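PDB 3OCJ: putative exported protein from Bordetella parapertussis, which is of unknown function but carries a predicted Rossmann-like methyltransferase domain, probably S-adenosylmethionine-dependent, and holds palmitic acid in the crystal. Local coordinates for residues E69-S81 / Y92-H105. Numbering follows the deposited sequence. Where two conformers were deposited one is given.
Sequences EWTHRLVTHQPGS and YERLPAVLATRERH. With PLM (palmitic acid), chain D.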
loop_
_atom_site.group_PDB
_atom_site.type_symbol
_atom_site.label_atom_id
_atom_site.label_comp_id
_atom_site.label_asym_id
_atom_site.label_seq_id
_atom_site.Cartn_x
_atom_site.Cartn_y
_atom_site.Cartn_z
ATOM N N GLU A 69 -10.241 -0.800 2.970
ATOM C CA GLU A 69 -10.594 -1.898 3.862
ATOM C C GLU A 69 -9.531 -2.980 3.846
ATOM O O GLU A 69 -9.044 -3.401 4.898
ATOM C CB GLU A 69 -11.944 -2.512 3.503
ATOM C CG GLU A 69 -12.212 -3.779 4.310
ATOM C CD GLU A 69 -13.633 -4.293 4.196
ATOM O OE1 GLU A 69 -14.395 -3.798 3.336
ATOM O OE2 GLU A 69 -13.976 -5.201 4.981
ATOM N N TRP A 70 -9.167 -3.446 2.655
ATOM C CA TRP A 70 -8.245 -4.570 2.572
ATOM C C TRP A 70 -6.793 -4.221 2.891
ATOM O O TRP A 70 -6.051 -5.055 3.423
ATOM C CB TRP A 70 -8.418 -5.328 1.251
ATOM C CG TRP A 70 -9.723 -6.021 1.249
ATOM C CD1 TRP A 70 -10.801 -5.741 0.469
ATOM C CD2 TRP A 70 -10.131 -7.062 2.143
ATOM N NE1 TRP A 70 -11.853 -6.563 0.800
ATOM C CE2 TRP A 70 -11.464 -7.385 1.826
ATOM C CE3 TRP A 70 -9.490 -7.764 3.170
ATOM C CZ2 TRP A 70 -12.174 -8.383 2.495
ATOM C CZ3 TRP A 70 -10.198 -8.754 3.838
ATOM C CH2 TRP A 70 -11.525 -9.052 3.498
ATOM N N THR A 71 -6.381 -2.990 2.602
ATOM C CA THR A 71 -5.085 -2.536 3.080
ATOM C C THR A 71 -5.036 -2.606 4.608
ATOM O O THR A 71 -4.090 -3.151 5.190
ATOM C CB THR A 71 -4.771 -1.095 2.638
ATOM O OG1 THR A 71 -4.750 -1.032 1.212
ATOM C CG2 THR A 71 -3.406 -0.676 3.159
ATOM N N HIS A 72 -6.063 -2.071 5.256
ATOM C CA HIS A 72 -6.096 -2.093 6.711
ATOM C C HIS A 72 -6.062 -3.524 7.238
ATOM O O HIS A 72 -5.242 -3.866 8.090
ATOM C CB HIS A 72 -7.334 -1.388 7.248
ATOM C CG HIS A 72 -7.494 -1.522 8.730
ATOM N ND1 HIS A 72 -6.791 -0.745 9.627
ATOM C CD2 HIS A 72 -8.254 -2.360 9.471
ATOM C CE1 HIS A 72 -7.119 -1.095 10.858
ATOM N NE2 HIS A 72 -8.005 -2.071 10.793
ATOM N N ARG A 73 -6.975 -4.352 6.740
ATOM C CA ARG A 73 -7.129 -5.697 7.281
ATOM C C ARG A 73 -5.875 -6.528 7.019
ATOM O O ARG A 73 -5.441 -7.312 7.863
ATOM C CB ARG A 73 -8.397 -6.363 6.725
ATOM C CG ARG A 73 -9.680 -5.658 7.148
ATOM C CD ARG A 73 -10.932 -6.275 6.516
ATOM N NE ARG A 73 -11.198 -7.615 7.027
ATOM C CZ ARG A 73 -12.354 -8.249 6.881
ATOM N NH1 ARG A 73 -13.354 -7.665 6.235
ATOM N NH2 ARG A 73 -12.511 -9.470 7.377
ATOM N N LEU A 74 -5.275 -6.339 5.852
ATOM C CA LEU A 74 -4.058 -7.050 5.522
ATOM C C LEU A 74 -2.877 -6.553 6.354
ATOM O O LEU A 74 -2.154 -7.348 6.967
ATOM C CB LEU A 74 -3.755 -6.916 4.028
ATOM C CG LEU A 74 -2.579 -7.735 3.496
ATOM C CD1 LEU A 74 -2.807 -9.221 3.695
ATOM C CD2 LEU A 74 -2.354 -7.409 2.034
ATOM N N VAL A 75 -2.695 -5.238 6.393
ATOM C CA VAL A 75 -1.524 -4.675 7.047
ATOM C C VAL A 75 -1.523 -4.864 8.567
ATOM O O VAL A 75 -0.478 -5.107 9.160
ATOM C CB VAL A 75 -1.327 -3.186 6.689
ATOM C CG1 VAL A 75 -0.194 -2.610 7.500
ATOM C CG2 VAL A 75 -1.034 -3.034 5.206
ATOM N N THR A 76 -2.693 -4.774 9.193
ATOM C CA THR A 76 -2.783 -4.883 10.643
ATOM C C THR A 76 -3.000 -6.316 11.147
ATOM O O THR A 76 -3.045 -6.558 12.355
ATOM C CB THR A 76 -3.878 -3.970 11.225
ATOM O OG1 THR A 76 -5.167 -4.423 10.801
ATOM C CG2 THR A 76 -3.675 -2.535 10.757
ATOM N N HIS A 77 -3.134 -7.255 10.217
ATOM C CA HIS A 77 -3.258 -8.663 10.586
ATOM C C HIS A 77 -2.133 -9.100 11.526
ATOM O O HIS A 77 -0.951 -8.930 11.231
ATOM C CB HIS A 77 -3.280 -9.556 9.340
ATOM C CG HIS A 77 -3.248 -11.023 9.650
ATOM N ND1 HIS A 77 -4.352 -11.716 10.093
ATOM C CD2 HIS A 77 -2.238 -11.923 9.581
ATOM C CE1 HIS A 77 -4.023 -12.981 10.293
ATOM N NE2 HIS A 77 -2.750 -13.135 9.980
ATOM N N GLN A 78 -2.507 -9.674 12.662
ATOM C CA GLN A 78 -1.532 -10.246 13.579
ATOM C C GLN A 78 -1.338 -11.720 13.236
ATOM O O GLN A 78 -2.293 -12.488 13.230
ATOM C CB GLN A 78 -2.010 -10.081 15.020
ATOM C CG GLN A 78 -2.244 -8.629 15.421
ATOM C CD GLN A 78 -2.512 -8.459 16.905
ATOM O OE1 GLN A 78 -2.188 -9.334 17.710
ATOM N NE2 GLN A 78 -3.102 -7.328 17.274
ATOM N N PRO A 79 -0.101 -12.119 12.917
ATOM C CA PRO A 79 0.134 -13.515 12.528
ATOM C C PRO A 79 -0.401 -14.526 13.547
ATOM O O PRO A 79 -0.173 -14.402 14.753
ATOM C CB PRO A 79 1.657 -13.591 12.421
ATOM C CG PRO A 79 2.059 -12.193 12.047
ATOM C CD PRO A 79 1.121 -11.303 12.814
ATOM N N GLY A 80 -1.134 -15.514 13.046
ATOM C CA GLY A 80 -1.741 -16.534 13.880
ATOM C C GLY A 80 -3.171 -16.235 14.287
ATOM O O GLY A 80 -3.894 -17.126 14.734
ATOM N N SER A 81 -3.588 -14.982 14.120
ATOM C CA SER A 81 -4.907 -14.539 14.567
ATOM C C SER A 81 -5.968 -14.717 13.491
ATOM O O SER A 81 -5.663 -15.002 12.332
ATOM C CB SER A 81 -4.867 -13.062 14.977
ATOM O OG SER A 81 -4.907 -12.216 13.836
ATOM N N TYR A 92 -1.623 -14.486 3.630
ATOM C CA TYR A 92 -1.567 -13.383 4.590
ATOM C C TYR A 92 -0.242 -13.298 5.345
ATOM O O TYR A 92 0.124 -12.231 5.826
ATOM C CB TYR A 92 -2.656 -13.535 5.654
ATOM C CG TYR A 92 -3.993 -12.867 5.392
ATOM C CD1 TYR A 92 -4.895 -13.395 4.479
ATOM C CD2 TYR A 92 -4.384 -11.752 6.130
ATOM C CE1 TYR A 92 -6.132 -12.801 4.275
ATOM C CE2 TYR A 92 -5.613 -11.154 5.929
ATOM C CZ TYR A 92 -6.482 -11.685 5.003
ATOM O OH TYR A 92 -7.719 -11.095 4.807
ATOM N N GLU A 93 0.455 -14.427 5.501
ATOM C CA GLU A 93 1.571 -14.483 6.447
ATOM C C GLU A 93 2.935 -14.804 5.863
ATOM O O GLU A 93 3.956 -14.591 6.532
ATOM C CB GLU A 93 1.253 -15.457 7.592
ATOM C CG GLU A 93 0.115 -14.968 8.463
ATOM C CD GLU A 93 -0.252 -15.919 9.580
ATOM O OE1 GLU A 93 0.449 -16.945 9.777
ATOM O OE2 GLU A 93 -1.237 -15.605 10.284
ATOM N N ARG A 94 2.983 -15.315 4.645
ATOM C CA ARG A 94 4.257 -15.785 4.106
ATOM C C ARG A 94 4.735 -15.100 2.824
ATOM O O ARG A 94 5.924 -15.136 2.513
ATOM C CB ARG A 94 4.236 -17.299 3.931
ATOM C CG ARG A 94 4.005 -18.031 5.241
ATOM C CD ARG A 94 3.934 -19.527 5.045
ATOM N NE ARG A 94 5.188 -20.078 4.544
ATOM C CZ ARG A 94 5.343 -21.344 4.170
ATOM N NH1 ARG A 94 4.319 -22.186 4.239
ATOM N NH2 ARG A 94 6.517 -21.768 3.724
ATOM N N LEU A 95 3.839 -14.475 2.070
ATOM C CA LEU A 95 4.273 -13.855 0.823
ATOM C C LEU A 95 5.268 -12.741 1.124
ATOM O O LEU A 95 5.005 -11.887 1.962
ATOM C CB LEU A 95 3.080 -13.319 0.035
ATOM C CG LEU A 95 2.036 -14.374 -0.337
ATOM C CD1 LEU A 95 0.904 -13.708 -1.112
ATOM C CD2 LEU A 95 2.653 -15.505 -1.151
ATOM N N PRO A 96 6.421 -12.755 0.453
ATOM C CA PRO A 96 7.434 -11.737 0.763
ATOM C C PRO A 96 6.904 -10.298 0.692
ATOM O O PRO A 96 7.243 -9.505 1.575
ATOM C CB PRO A 96 8.505 -11.989 -0.301
ATOM C CG PRO A 96 8.431 -13.482 -0.514
ATOM C CD PRO A 96 6.940 -13.777 -0.472
ATOM N N ALA A 97 6.094 -9.959 -0.309
ATOM C CA ALA A 97 5.593 -8.593 -0.410
ATOM C C ALA A 97 4.646 -8.222 0.739
ATOM O O ALA A 97 4.570 -7.061 1.153
ATOM C CB ALA A 97 4.916 -8.373 -1.755
ATOM N N VAL A 98 3.915 -9.210 1.260
ATOM C CA VAL A 98 3.029 -8.940 2.386
ATOM C C VAL A 98 3.866 -8.688 3.640
ATOM O O VAL A 98 3.566 -7.774 4.425
ATOM C CB VAL A 98 2.037 -10.111 2.625
ATOM C CG1 VAL A 98 1.220 -9.876 3.891
ATOM C CG2 VAL A 98 1.110 -10.267 1.413
ATOM N N LEU A 99 4.903 -9.499 3.845
ATOM C CA LEU A 99 5.791 -9.282 4.974
ATOM C C LEU A 99 6.397 -7.889 4.877
ATOM O O LEU A 99 6.475 -7.173 5.871
ATOM C CB LEU A 99 6.891 -10.340 4.991
ATOM C CG LEU A 99 6.415 -11.761 5.308
ATOM C CD1 LEU A 99 7.506 -12.776 5.008
ATOM C CD2 LEU A 99 5.991 -11.857 6.765
ATOM N N ALA A 100 6.781 -7.495 3.666
ATOM C CA ALA A 100 7.401 -6.192 3.438
ATOM C C ALA A 100 6.453 -5.022 3.737
ATOM O O ALA A 100 6.862 -4.033 4.332
ATOM C CB ALA A 100 7.934 -6.103 2.027
ATOM N N THR A 101 5.189 -5.115 3.322
ATOM C CA THR A 101 4.292 -4.003 3.618
ATOM C C THR A 101 4.002 -3.884 5.110
ATOM O O THR A 101 3.765 -2.784 5.594
ATOM C CB THR A 101 2.998 -4.003 2.760
ATOM O OG1 THR A 101 2.397 -2.706 2.828
ATOM C CG2 THR A 101 1.998 -5.048 3.250
ATOM N N ARG A 102 4.015 -4.997 5.856
ATOM C CA ARG A 102 3.863 -4.886 7.313
ATOM C C ARG A 102 5.087 -4.254 7.960
ATOM O O ARG A 102 4.970 -3.480 8.916
ATOM C CB ARG A 102 3.549 -6.230 7.982
ATOM C CG ARG A 102 2.238 -6.787 7.538
ATOM C CD ARG A 102 1.589 -7.698 8.572
ATOM N NE ARG A 102 0.407 -8.259 7.954
ATOM C CZ ARG A 102 0.364 -9.459 7.396
ATOM N NH1 ARG A 102 1.430 -10.255 7.440
ATOM N NH2 ARG A 102 -0.755 -9.870 6.820
ATOM N N GLU A 103 6.274 -4.583 7.449
ATOM C CA GLU A 103 7.488 -3.927 7.924
ATOM C C GLU A 103 7.421 -2.440 7.609
ATOM O O GLU A 103 7.737 -1.606 8.455
ATOM C CB GLU A 103 8.725 -4.532 7.270
ATOM C CG GLU A 103 9.071 -5.943 7.706
ATOM C CD GLU A 103 10.264 -6.457 6.943
ATOM O OE1 GLU A 103 11.364 -5.926 7.180
ATOM O OE2 GLU A 103 10.090 -7.361 6.108
ATOM N N ARG A 104 7.010 -2.117 6.386
ATOM C CA ARG A 104 6.855 -0.732 5.957
ATOM C C ARG A 104 5.897 0.019 6.879
ATOM O O ARG A 104 6.186 1.129 7.293
ATOM C CB ARG A 104 6.365 -0.697 4.515
ATOM C CG ARG A 104 6.009 0.705 4.010
ATOM C CD ARG A 104 4.904 0.674 2.916
ATOM N NE ARG A 104 3.706 -0.029 3.395
ATOM C CZ ARG A 104 2.792 0.503 4.202
ATOM N NH1 ARG A 104 2.896 1.755 4.625
ATOM N NH2 ARG A 104 1.759 -0.242 4.602
ATOM N N HIS A 105 4.751 -0.586 7.185
ATOM C CA HIS A 105 3.810 -0.002 8.138
ATOM C C HIS A 105 4.480 0.351 9.466
ATOM O O HIS A 105 4.216 1.408 10.052
ATOM C CB HIS A 105 2.660 -0.984 8.366
ATOM C CG HIS A 105 1.583 -0.472 9.266
ATOM N ND1 HIS A 105 0.711 0.528 8.890
ATOM C CD2 HIS A 105 1.210 -0.855 10.508
ATOM C CE1 HIS A 105 -0.140 0.754 9.876
ATOM N NE2 HIS A 105 0.139 -0.074 10.869
HETATM C C1 PLM D . -1.187 -1.370 -1.987
HETATM O O1 PLM D . -0.782 -0.932 -0.891
HETATM O O2 PLM D . -2.233 -0.885 -2.468
HETATM C C2 PLM D . -0.458 -2.470 -2.740
HETATM C C3 PLM D . 0.643 -3.146 -1.921
HETATM C C4 PLM D . 1.094 -4.396 -2.678
HETATM C C5 PLM D . 2.344 -5.045 -2.099
HETATM C C6 PLM D . 2.107 -5.626 -0.709
HETATM C C7 PLM D . 0.754 -6.313 -0.570
HETATM C C8 PLM D . 0.617 -7.574 -1.415
HETATM C C9 PLM D . -0.759 -8.171 -1.142
HETATM C CA PLM D . -0.867 -9.634 -1.544
HETATM C CB PLM D . -1.985 -10.295 -0.744
HETATM C CC PLM D . -2.457 -11.592 -1.381
HETATM C CD PLM D . -3.601 -12.190 -0.574
HETATM C CE PLM D . -4.177 -13.393 -1.315
HETATM C CF PLM D . -5.575 -13.737 -0.825
HETATM C CG PLM D . -5.602 -14.099 0.651
HETATM O O HOH W 1 -8.929 -10.051 7.541
#
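Val75 and Leu74 of helix 69-76 and Tyr92 of helix 86-94 lose the most surface; the short-segment axes of helix 69-76 and helix 96-105 approach to 9.5 Å at 90°. In the conformer given, one of two, Val75 CG1 stands opposite the backbone N (chi1 174°) and over one face of the His105 ring, 3.6 Å from its centroid in a CH-pi contact, while in the same conformer CG2 turns to Thr101 and the guanidinium edge of Arg104. Leu74 splits its branches: CD1 lies over a face of the Tyr92 ring, 4.2 Å from the centroid, and also touches Val98, whereas CD2 packs on the palmitic acid chain, with C9 3.6 Å away. Tyr92 in turn points its edge at the face of His77, the T-shaped pair having planes 63° apart.

Polar bonds frame this apolar layer. The extended Arg102 side chain reaches Leu74 O side-on, through NE and NH2, each 2.9 Å from that oxygen, and end-on takes Tyr92 O with NH1 and NH2. Farther out, Glu93 OE2 receives a nearly straight bond from His77 NE2 (2.9 Å) on its anti lone pair, and Gly80 N (2.8 Å) from above the carboxylate plane; Arg89 adds a salt bridge. Leu56 of helix 55-63 touches both Leu74 and Tyr92.

The contact thus lines part of the pocket that holds palmitic acid in the crystal, in the helical region preceding the first sheet strand. Arg102 fixes two main-chain carbonyls from separate helices with one planar group, and the three donors on Glu93 OE2 would be expected to stabilise its negative charge.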